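Aromatic amino acid aminotransferase I (Candida albicans WO-1, PDB 6HNU) probably catalyses the pyridoxal-phosphate-dependent transfer of the amino group from aromatic L-amino acids to 2-oxoglutarate, yielding aromatic oxo-acids and L-glutamate. Local coordinates at residues B[186-191]-B[384-389]; B[213-218]-B[227-232]; B[282-287]-B[292-297]. All coordinates share one frame; numbering follows the deposited sequence. Where two conformers were deposited one is given.

Contact 1: B[186-191]-B[384-389]; sequences DEFGII and SFNPPV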
loop_
_atom_site.group_PDB
_atom_site.type_symbol
_atom_site.label_atom_id
_atom_site.label_comp_id
_atom_site.label_asym_id
_atom_site.label_seq_id
_atom_site.Cartn_x
_atom_site.Cartn_y
_atom_site.Cartn_z
ATOM N N ASP B 186 23.572 -12.599 -21.066
ATOM C CA ASP B 186 24.273 -11.970 -22.205
ATOM C C ASP B 186 23.397 -10.779 -22.620
ATOM O O ASP B 186 22.545 -10.358 -21.823
ATOM C CB ASP B 186 24.583 -13.006 -23.289
ATOM C CG ASP B 186 23.358 -13.606 -23.975
ATOM O OD1 ASP B 186 22.215 -13.138 -23.702
ATOM O OD2 ASP B 186 23.542 -14.588 -24.729
ATOM N N GLU B 187 23.646 -10.186 -23.768
ATOM C CA GLU B 187 22.912 -8.972 -24.183
ATOM C C GLU B 187 21.445 -9.328 -24.463
ATOM O O GLU B 187 20.673 -8.409 -24.585
ATOM C CB GLU B 187 23.565 -8.307 -25.390
ATOM C CG GLU B 187 23.503 -9.142 -26.652
ATOM C CD GLU B 187 24.770 -9.901 -26.992
ATOM O OE1 GLU B 187 25.331 -10.607 -26.083
ATOM O OE2 GLU B 187 25.174 -9.803 -28.183
ATOM N N PHE B 188 21.072 -10.596 -24.518
ATOM C CA PHE B 188 19.659 -10.995 -24.789
ATOM C C PHE B 188 18.973 -11.495 -23.516
ATOM O O PHE B 188 17.859 -12.011 -23.657
ATOM C CB PHE B 188 19.596 -12.041 -25.907
ATOM C CG PHE B 188 20.297 -11.602 -27.169
ATOM C CD1 PHE B 188 19.828 -10.517 -27.896
ATOM C CD2 PHE B 188 21.466 -12.219 -27.574
ATOM C CE1 PHE B 188 20.472 -10.120 -29.063
ATOM C CE2 PHE B 188 22.117 -11.810 -28.729
ATOM C CZ PHE B 188 21.629 -10.751 -29.456
ATOM N N GLY B 189 19.657 -11.420 -22.359
ATOM C CA GLY B 189 19.134 -11.770 -21.030
ATOM C C GLY B 189 19.725 -13.039 -20.458
ATOM O O GLY B 189 20.811 -13.460 -20.865
ATOM N N ILE B 190 19.000 -13.640 -19.526
ATOM C CA ILE B 190 19.397 -14.888 -18.828
ATOM C C ILE B 190 19.852 -15.896 -19.901
ATOM O O ILE B 190 19.092 -16.149 -20.860
ATOM C CB ILE B 190 18.212 -15.444 -18.032
ATOM C CG1 ILE B 190 17.869 -14.583 -16.820
ATOM C CG2 ILE B 190 18.422 -16.904 -17.660
ATOM C CD1 ILE B 190 16.565 -14.987 -16.155
ATOM N N ILE B 191 20.968 -16.567 -19.635
ATOM C CA ILE B 191 21.479 -17.668 -20.507
ATOM C C ILE B 191 20.958 -18.976 -19.936
ATOM O O ILE B 191 21.419 -19.417 -18.876
ATOM C CB ILE B 191 23.023 -17.639 -20.586
ATOM C CG1 ILE B 191 23.561 -16.299 -21.097
ATOM C CG2 ILE B 191 23.461 -18.831 -21.455
ATOM C CD1 ILE B 191 25.071 -16.136 -20.966
ATOM N N SER B 384 29.599 -1.560 -28.427
ATOM C CA SER B 384 28.532 -2.351 -29.086
ATOM C C SER B 384 27.179 -1.977 -28.485
ATOM O O SER B 384 27.140 -1.320 -27.404
ATOM C CB SER B 384 28.784 -3.795 -28.967
ATOM O OG SER B 384 28.868 -4.165 -27.617
ATOM N N PHE B 385 26.098 -2.332 -29.172
ATOM C CA PHE B 385 24.742 -2.039 -28.669
ATOM C C PHE B 385 23.768 -3.027 -29.317
ATOM O O PHE B 385 24.027 -3.443 -30.465
ATOM C CB PHE B 385 24.430 -0.555 -28.866
ATOM C CG PHE B 385 24.357 -0.125 -30.303
ATOM C CD1 PHE B 385 23.203 -0.332 -31.043
ATOM C CD2 PHE B 385 25.448 0.469 -30.921
ATOM C CE1 PHE B 385 23.134 0.062 -32.373
ATOM C CE2 PHE B 385 25.384 0.856 -32.253
ATOM C CZ PHE B 385 24.226 0.646 -32.978
ATOM N N ASN B 386 22.783 -3.465 -28.530
ATOM C CA ASN B 386 21.673 -4.392 -28.877
ATOM C C ASN B 386 20.441 -3.501 -28.984
ATOM O O ASN B 386 20.041 -2.926 -27.979
ATOM C CB ASN B 386 21.567 -5.484 -27.799
ATOM C CG ASN B 386 20.358 -6.397 -27.921
ATOM O OD1 ASN B 386 19.955 -6.720 -29.027
ATOM N ND2 ASN B 386 19.770 -6.822 -26.800
ATOM N N PRO B 387 19.824 -3.287 -30.167
ATOM C CA PRO B 387 18.590 -2.507 -30.243
ATOM C C PRO B 387 17.504 -3.253 -29.465
ATOM O O PRO B 387 17.269 -4.425 -29.735
ATOM C CB PRO B 387 18.238 -2.473 -31.737
ATOM C CG PRO B 387 19.514 -2.870 -32.423
ATOM C CD PRO B 387 20.195 -3.838 -31.474
ATOM N N PRO B 388 16.849 -2.634 -28.460
ATOM C CA PRO B 388 15.765 -3.303 -27.739
ATOM C C PRO B 388 14.550 -3.604 -28.637
ATOM O O PRO B 388 14.253 -2.828 -29.521
ATOM C CB PRO B 388 15.320 -2.296 -26.663
ATOM C CG PRO B 388 16.416 -1.262 -26.603
ATOM C CD PRO B 388 17.108 -1.295 -27.949
ATOM N N VAL B 389 13.904 -4.733 -28.383
ATOM C CA VAL B 389 12.563 -5.103 -28.937
ATOM C C VAL B 389 11.438 -4.709 -27.968
ATOM O O VAL B 389 10.267 -4.791 -28.393
ATOM C CB VAL B 389 12.480 -6.601 -29.245
ATOM C CG1 VAL B 389 13.577 -7.049 -30.217
ATOM C CG2 VAL B 389 12.484 -7.439 -27.978
#
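Asn386 reaches with its carboxamide toward the turn around Glu187 and Phe188, a small surface contact that shows how one side chain can join two distant parts of an aminotransferase chain. On the polar side, Asn386 ND2 lies 2.9 Å from the backbone oxygen Glu187 O. The torsion chi1 of 172° swings the amide away from its own backbone N and out to the turn. The amide oxygen, Asn386 OD1, comes obliquely to the rim atom Phe188 CE1, 3.4 Å away, with the ring and amide planes about 80° apart. Within the turn, Glu187 CG lies 3.6 Å above the Phe188 ring, over its centre; across the contact, Glu187 CB and Asn386 CB are 4.2 Å apart. The turn itself is type I, from Asp186 to Gly189, and is reinforced by an Asx turn in which Phe188 N donates to Asp186 OD1 at 2.9 Å. It links strand 179-186 to the edge strand 189-190, and Phe188 also touches Arg228 of helix 226-239. The partner segment runs from the end of strand 383-384 into the loop before strand 393-399, and its Phe385 and Pro388 rest on the long helix 334-377.

Contact 2: B[213-218]-B[227-232]; sequences ICTGQN and ERRKQI. With PLP (pyridoxal-5'-phosphate), chain I.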
loop_
_atom_site.group_PDB
_atom_site.type_symbol
_atom_site.label_atom_id
_atom_site.label_comp_id
_atom_site.label_asym_id
_atom_site.label_seq_id
_atom_site.Cartn_x
_atom_site.Cartn_y
_atom_site.Cartn_z
ATOM N N ILE B 213 12.618 -9.737 -14.869
ATOM C CA ILE B 213 11.934 -8.644 -15.609
ATOM C C ILE B 213 12.122 -8.982 -17.079
ATOM O O ILE B 213 13.027 -8.416 -17.724
ATOM C CB ILE B 213 12.534 -7.290 -15.198
ATOM C CG1 ILE B 213 12.649 -7.164 -13.679
ATOM C CG2 ILE B 213 11.734 -6.159 -15.800
ATOM C CD1 ILE B 213 13.671 -6.154 -13.195
ATOM N N CYS B 214 11.309 -9.902 -17.610
ATOM C CA CYS B 214 11.732 -10.640 -18.799
ATOM C C CYS B 214 11.469 -9.821 -20.068
ATOM O O CYS B 214 12.067 -10.165 -21.072
ATOM C CB CYS B 214 11.130 -12.030 -18.818
ATOM S SG CYS B 214 9.360 -12.085 -18.487
ATOM N N THR B 215 10.606 -8.805 -20.023
ATOM C CA THR B 215 10.286 -7.917 -21.165
ATOM C C THR B 215 10.786 -6.496 -20.899
ATOM O O THR B 215 10.258 -5.822 -19.993
ATOM C CB THR B 215 8.788 -7.930 -21.490
ATOM O OG1 THR B 215 8.361 -9.296 -21.500
ATOM C CG2 THR B 215 8.495 -7.282 -22.823
ATOM N N GLY B 216 11.758 -6.010 -21.670
ATOM C CA GLY B 216 12.280 -4.648 -21.448
ATOM C C GLY B 216 13.060 -4.602 -20.135
ATOM O O GLY B 216 12.861 -3.640 -19.313
ATOM N N GLN B 217 13.794 -5.676 -19.880
ATOM C CA GLN B 217 14.552 -5.959 -18.637
ATOM C C GLN B 217 15.258 -4.676 -18.172
ATOM O O GLN B 217 15.813 -3.975 -19.005
ATOM C CB GLN B 217 15.567 -7.055 -18.894
ATOM C CG GLN B 217 16.080 -7.808 -17.677
ATOM C CD GLN B 217 17.193 -7.128 -16.903
ATOM O OE1 GLN B 217 17.943 -6.300 -17.427
ATOM N NE2 GLN B 217 17.284 -7.478 -15.626
ATOM N N ASN B 218 15.166 -4.365 -16.872
ATOM C CA ASN B 218 15.827 -3.191 -16.257
ATOM C C ASN B 218 17.064 -3.717 -15.528
ATOM O O ASN B 218 16.897 -4.444 -14.543
ATOM C CB ASN B 218 14.843 -2.493 -15.323
ATOM C CG ASN B 218 15.386 -1.272 -14.621
ATOM O OD1 ASN B 218 16.491 -0.823 -14.901
ATOM N ND2 ASN B 218 14.585 -0.684 -13.753
ATOM N N GLU B 227 11.929 -18.708 -27.201
ATOM C CA GLU B 227 12.749 -19.933 -27.056
ATOM C C GLU B 227 13.416 -19.943 -25.677
ATOM O O GLU B 227 13.422 -20.988 -25.041
ATOM C CB GLU B 227 13.801 -19.964 -28.184
ATOM C CG GLU B 227 13.251 -20.070 -29.602
ATOM C CD GLU B 227 12.483 -18.887 -30.186
ATOM O OE1 GLU B 227 12.769 -17.749 -29.847
ATOM O OE2 GLU B 227 11.574 -19.134 -31.009
ATOM N N ARG B 228 13.988 -18.849 -25.218
ATOM C CA ARG B 228 14.651 -18.851 -23.890
ATOM C C ARG B 228 13.602 -18.983 -22.778
ATOM O O ARG B 228 13.867 -19.654 -21.778
ATOM C CB ARG B 228 15.480 -17.593 -23.738
ATOM C CG ARG B 228 16.765 -17.613 -24.532
ATOM C CD ARG B 228 17.719 -16.586 -23.953
ATOM N NE ARG B 228 18.896 -16.523 -24.791
ATOM C CZ ARG B 228 19.977 -15.797 -24.553
ATOM N NH1 ARG B 228 20.047 -14.988 -23.501
ATOM N NH2 ARG B 228 20.941 -15.813 -25.451
ATOM N N ARG B 229 12.396 -18.463 -22.988
ATOM C CA ARG B 229 11.325 -18.553 -21.962
ATOM C C ARG B 229 10.955 -20.032 -21.788
ATOM O O ARG B 229 10.833 -20.520 -20.619
ATOM C CB ARG B 229 10.164 -17.625 -22.329
ATOM C CG ARG B 229 10.503 -16.143 -22.261
ATOM C CD ARG B 229 9.322 -15.286 -22.726
ATOM N NE ARG B 229 9.734 -13.899 -22.761
ATOM C CZ ARG B 229 9.095 -12.859 -22.216
ATOM N NH1 ARG B 229 7.843 -12.957 -21.792
ATOM N NH2 ARG B 229 9.666 -11.671 -22.246
ATOM N N LYS B 230 10.793 -20.747 -22.897
ATOM C CA LYS B 230 10.469 -22.192 -22.895
ATOM C C LYS B 230 11.544 -22.916 -22.096
ATOM O O LYS B 230 11.204 -23.725 -21.233
ATOM C CB LYS B 230 10.333 -22.720 -24.327
ATOM C CG LYS B 230 9.046 -22.282 -25.019
ATOM C CD LYS B 230 9.021 -22.567 -26.530
ATOM C CE LYS B 230 8.120 -21.610 -27.280
ATOM N NZ LYS B 230 8.349 -21.656 -28.748
ATOM N N GLN B 231 12.809 -22.623 -22.365
ATOM C CA GLN B 231 13.898 -23.394 -21.712
ATOM C C GLN B 231 13.928 -23.075 -20.211
ATOM O O GLN B 231 14.175 -23.988 -19.425
ATOM C CB GLN B 231 15.225 -23.035 -22.360
ATOM C CG GLN B 231 15.405 -23.672 -23.728
ATOM C CD GLN B 231 16.688 -23.168 -24.333
ATOM O OE1 GLN B 231 17.665 -23.897 -24.430
ATOM N NE2 GLN B 231 16.723 -21.886 -24.665
ATOM N N ILE B 232 13.725 -21.814 -19.851
ATOM C CA ILE B 232 13.758 -21.361 -18.421
ATOM C C ILE B 232 12.562 -21.980 -17.690
ATOM O O ILE B 232 12.765 -22.506 -16.569
ATOM C CB ILE B 232 13.847 -19.827 -18.313
ATOM C CG1 ILE B 232 15.219 -19.317 -18.760
ATOM C CG2 ILE B 232 13.520 -19.362 -16.903
ATOM C CD1 ILE B 232 15.233 -17.883 -19.255
HETATM N N1 PLP I . 9.373 -3.471 -11.195
HETATM C C2 PLP I . 10.346 -3.086 -12.025
HETATM C C2A PLP I . 11.312 -4.107 -12.514
HETATM C C3 PLP I . 10.470 -1.759 -12.429
HETATM O O3 PLP I . 11.531 -1.421 -13.225
HETATM C C4 PLP I . 9.557 -0.808 -11.932
HETATM C C4A PLP I . 9.688 0.596 -12.318
HETATM C C5 PLP I . 8.519 -1.235 -11.093
HETATM C C6 PLP I . 8.488 -2.560 -10.736
HETATM C C5A PLP I . 7.552 -0.261 -10.466
HETATM O O4P PLP I . 6.184 -0.739 -10.587
HETATM P P PLP I . 4.962 -0.044 -9.938
HETATM O O1P PLP I . 3.831 -0.864 -10.517
HETATM O O2P PLP I . 4.989 1.437 -10.409
HETATM O O3P PLP I . 5.109 -0.164 -8.424
#
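Thr215 OG1 is held by two groups at once, accepting a hydrogen bond from Arg229 NH2 and also hydrogen-bonded to Glu247 OE1, outside the two segments. The contact lies within a beta-alpha-beta crossover of the large-domain sheet, where strand 209-212 leads through a loop into helix 226-239 and then into the parallel strand 242-246. Helix and loop are tied by the arginine. Its bond from NH2 to Thr215 OG1 spans 2.8 Å, is nearly straight at 167°, and runs almost in the guanidinium plane, so the threonine meets the group at its edge. From a different side comes Cys214, whose SG lies over one face of the guanidinium, 3.7 Å from Arg229 NH1; a chi1 of 48° places the sulfur there. The Arg229 chain is extended from CG to NE, which carries the head group from the helix to the loop. NE and NH1 are hydrogen-bonded in turn to Leu224 O and Pro281 O, so each guanidinium nitrogen has an acceptor and the buried charge is fixed in rotation. The same loop then delivers the cofactor contacts and leads into the Asn-Pro-Thr-Gly sequence that begins at Asn218. Asn218 ND2 donates to the pyridoxal phosphate oxygen O3 over 3.2 Å, and Ile213 CD1 packs against the cofactor methyl carbon C2A.

Contact 3: B[282-287]-B[292-297]; sequences SFISLD and VVRLDS. With PLP (pyridoxal-5'-phosphate), chain I.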
loop_
_atom_site.group_PDB
_atom_site.type_symbol
_atom_site.label_atom_id
_atom_site.label_comp_id
_atom_site.label_asym_id
_atom_site.label_seq_id
_atom_site.Cartn_x
_atom_site.Cartn_y
_atom_site.Cartn_z
ATOM N N SER B 282 4.162 -14.702 -22.580
ATOM C CA SER B 282 4.468 -14.556 -21.133
ATOM C C SER B 282 4.838 -15.921 -20.549
ATOM O O SER B 282 4.491 -16.980 -21.144
ATOM C CB SER B 282 3.282 -14.009 -20.377
ATOM O OG SER B 282 2.187 -14.926 -20.511
ATOM N N PHE B 283 5.488 -15.916 -19.382
ATOM C CA PHE B 283 5.648 -17.161 -18.600
ATOM C C PHE B 283 4.263 -17.661 -18.174
ATOM O O PHE B 283 4.050 -18.931 -18.208
ATOM C CB PHE B 283 6.594 -17.007 -17.428
ATOM C CG PHE B 283 8.034 -16.972 -17.825
ATOM C CD1 PHE B 283 8.699 -18.149 -18.135
ATOM C CD2 PHE B 283 8.708 -15.757 -17.899
ATOM C CE1 PHE B 283 10.034 -18.121 -18.490
ATOM C CE2 PHE B 283 10.043 -15.729 -18.234
ATOM C CZ PHE B 283 10.710 -16.918 -18.528
ATOM N N ILE B 284 3.308 -16.775 -17.839
ATOM C CA ILE B 284 1.943 -17.302 -17.511
ATOM C C ILE B 284 1.399 -18.098 -18.708
ATOM O O ILE B 284 0.757 -19.137 -18.441
ATOM C CB ILE B 284 0.997 -16.131 -17.160
ATOM C CG1 ILE B 284 1.310 -15.504 -15.799
ATOM C CG2 ILE B 284 -0.473 -16.529 -17.274
ATOM C CD1 ILE B 284 1.053 -16.419 -14.641
ATOM N N SER B 285 1.559 -17.617 -19.939
ATOM C CA SER B 285 1.034 -18.316 -21.148
ATOM C C SER B 285 1.652 -19.717 -21.249
ATOM O O SER B 285 0.958 -20.627 -21.777
ATOM C CB SER B 285 1.186 -17.537 -22.416
ATOM O OG SER B 285 2.514 -17.597 -22.929
ATOM N N LEU B 286 2.868 -19.927 -20.730
ATOM C CA LEU B 286 3.590 -21.214 -20.827
ATOM C C LEU B 286 3.264 -22.113 -19.641
ATOM O O LEU B 286 3.771 -23.242 -19.598
ATOM C CB LEU B 286 5.099 -20.941 -20.853
ATOM C CG LEU B 286 5.603 -20.150 -22.065
ATOM C CD1 LEU B 286 7.121 -19.937 -21.999
ATOM C CD2 LEU B 286 5.257 -20.880 -23.357
ATOM N N ASP B 287 2.519 -21.610 -18.665
ATOM C CA ASP B 287 2.570 -22.120 -17.274
ATOM C C ASP B 287 1.549 -23.246 -17.073
ATOM O O ASP B 287 0.702 -23.116 -16.228
ATOM C CB ASP B 287 2.333 -21.004 -16.261
ATOM C CG ASP B 287 2.525 -21.450 -14.821
ATOM O OD1 ASP B 287 3.278 -22.452 -14.580
ATOM O OD2 ASP B 287 1.920 -20.812 -13.937
ATOM N N VAL B 292 3.984 -20.091 -12.088
ATOM C CA VAL B 292 4.320 -18.678 -12.451
ATOM C C VAL B 292 3.423 -17.738 -11.636
ATOM O O VAL B 292 2.197 -17.973 -11.591
ATOM C CB VAL B 292 4.246 -18.400 -13.958
ATOM C CG1 VAL B 292 4.623 -16.967 -14.293
ATOM C CG2 VAL B 292 5.135 -19.333 -14.731
ATOM N N VAL B 293 4.020 -16.678 -11.088
ATOM C CA VAL B 293 3.275 -15.511 -10.564
ATOM C C VAL B 293 3.696 -14.314 -11.395
ATOM O O VAL B 293 4.907 -14.053 -11.496
ATOM C CB VAL B 293 3.460 -15.323 -9.056
ATOM C CG1 VAL B 293 2.591 -14.200 -8.520
ATOM C CG2 VAL B 293 3.149 -16.602 -8.306
ATOM N N ARG B 294 2.718 -13.641 -11.969
ATOM C CA ARG B 294 2.942 -12.418 -12.782
ATOM C C ARG B 294 2.546 -11.175 -11.979
ATOM O O ARG B 294 1.445 -11.134 -11.380
ATOM C CB ARG B 294 2.180 -12.510 -14.104
ATOM C CG ARG B 294 2.281 -11.267 -14.976
ATOM C CD ARG B 294 1.434 -11.397 -16.225
ATOM N NE ARG B 294 1.708 -10.368 -17.204
ATOM C CZ ARG B 294 2.610 -10.437 -18.178
ATOM N NH1 ARG B 294 3.400 -11.472 -18.270
ATOM N NH2 ARG B 294 2.776 -9.423 -19.004
ATOM N N LEU B 295 3.420 -10.173 -11.965
ATOM C CA LEU B 295 3.158 -8.846 -11.350
ATOM C C LEU B 295 2.837 -7.888 -12.491
ATOM O O LEU B 295 3.728 -7.532 -13.296
ATOM C CB LEU B 295 4.348 -8.389 -10.501
ATOM C CG LEU B 295 5.020 -9.480 -9.668
ATOM C CD1 LEU B 295 6.174 -8.894 -8.880
ATOM C CD2 LEU B 295 4.042 -10.186 -8.743
ATOM N N ASP B 296 1.571 -7.514 -12.610
ATOM C CA ASP B 296 1.106 -6.566 -13.655
ATOM C C ASP B 296 0.793 -5.201 -13.077
ATOM O O ASP B 296 0.274 -5.113 -11.944
ATOM C CB ASP B 296 -0.177 -7.088 -14.328
ATOM C CG ASP B 296 0.070 -8.054 -15.464
ATOM O OD1 ASP B 296 0.854 -7.693 -16.356
ATOM O OD2 ASP B 296 -0.604 -9.125 -15.503
ATOM N N SER B 297 1.083 -4.130 -13.824
ATOM C CA SER B 297 0.901 -2.762 -13.315
ATOM C C SER B 297 0.341 -1.853 -14.412
ATOM O O SER B 297 0.720 -2.021 -15.575
ATOM C CB SER B 297 2.208 -2.206 -12.855
ATOM O OG SER B 297 2.016 -0.936 -12.279
HETATM N N1 PLP I . 9.373 -3.471 -11.195
HETATM C C2 PLP I . 10.346 -3.086 -12.025
HETATM C C2A PLP I . 11.312 -4.107 -12.514
HETATM C C3 PLP I . 10.470 -1.759 -12.429
HETATM O O3 PLP I . 11.531 -1.421 -13.225
HETATM C C4 PLP I . 9.557 -0.808 -11.932
HETATM C C4A PLP I . 9.688 0.596 -12.318
HETATM C C5 PLP I . 8.519 -1.235 -11.093
HETATM C C6 PLP I . 8.488 -2.560 -10.736
HETATM C C5A PLP I . 7.552 -0.261 -10.466
HETATM O O4P PLP I . 6.184 -0.739 -10.587
HETATM P P PLP I . 4.962 -0.044 -9.938
HETATM O O1P PLP I . 3.831 -0.864 -10.517
HETATM O O2P PLP I . 4.989 1.437 -10.409
HETATM O O3P PLP I . 5.109 -0.164 -8.424
#
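A short, weakly bonded helix, capped at its start by Ser282, packs on strand 292-297, an inner strand of the large-domain sheet of this PLP-dependent aminotransferase. At the cap, Ser282 OG accepts from Ser285 N at 2.8 Å, and Ser285 OG returns a bond to Ser282 O. Val292 carries most of the apolar contact from the strand side: its CG1 meets Ile284 CD1 at 3.6 Å and Phe283 CB at 3.7 Å, while CG2 lies against Asp287 CB and CG. Two residues on, where the strand next points the same way, Arg294 CB lies 3.5 Å from Ile284 CG1. Asp287, just after the helical turn, reaches back to the start of the strand. With CG anti to its own N (chi1 -174°), its OD2 takes Val292 N at 2.9 Å from above the carboxylate plane, and OD1 is hydrogen-bonded to Tyr233 OH and Arg291 N. Arg294 NE forms a salt bridge with Asp296 OD1 at 2.9 Å, NH1 pairs with Glu245 OE2, and the side chain makes a cation-pi contact with Tyr250. At the far end of the strand Ser297 OG donates to the cofactor phosphate oxygen O1P. The two backbone N-H groups and the tyrosine hydroxyl round Asp287 would favour its ionised form. Asp296 and Glu245 together would balance Arg294, and Glu245, accepting from Phe283 N and Ile284 N, also meets the helix start.

Overall arrangement
The three contacts lie in a row, from the surface, where the large sheet meets the C-terminal part, inward to the cofactor. Contact 2 stands in the middle, with its centre 11 Å from those of contacts 1 and 3, which are themselves 21 Å apart and do not touch. Contact 1 joins it through a salt bridge, Asp186 OD1 to Arg228 NH1 at 2.9 Å. Contact 3 joins it through the Phe283 ring, whose CE2 lies 3.7 Å from Cys214 SG. Contacts 2 and 3 both end on pyridoxal phosphate, one at the ring and the other at the phosphate, and Tyr105 of the second subunit also bonds to it. Contact 1 lies away from this site.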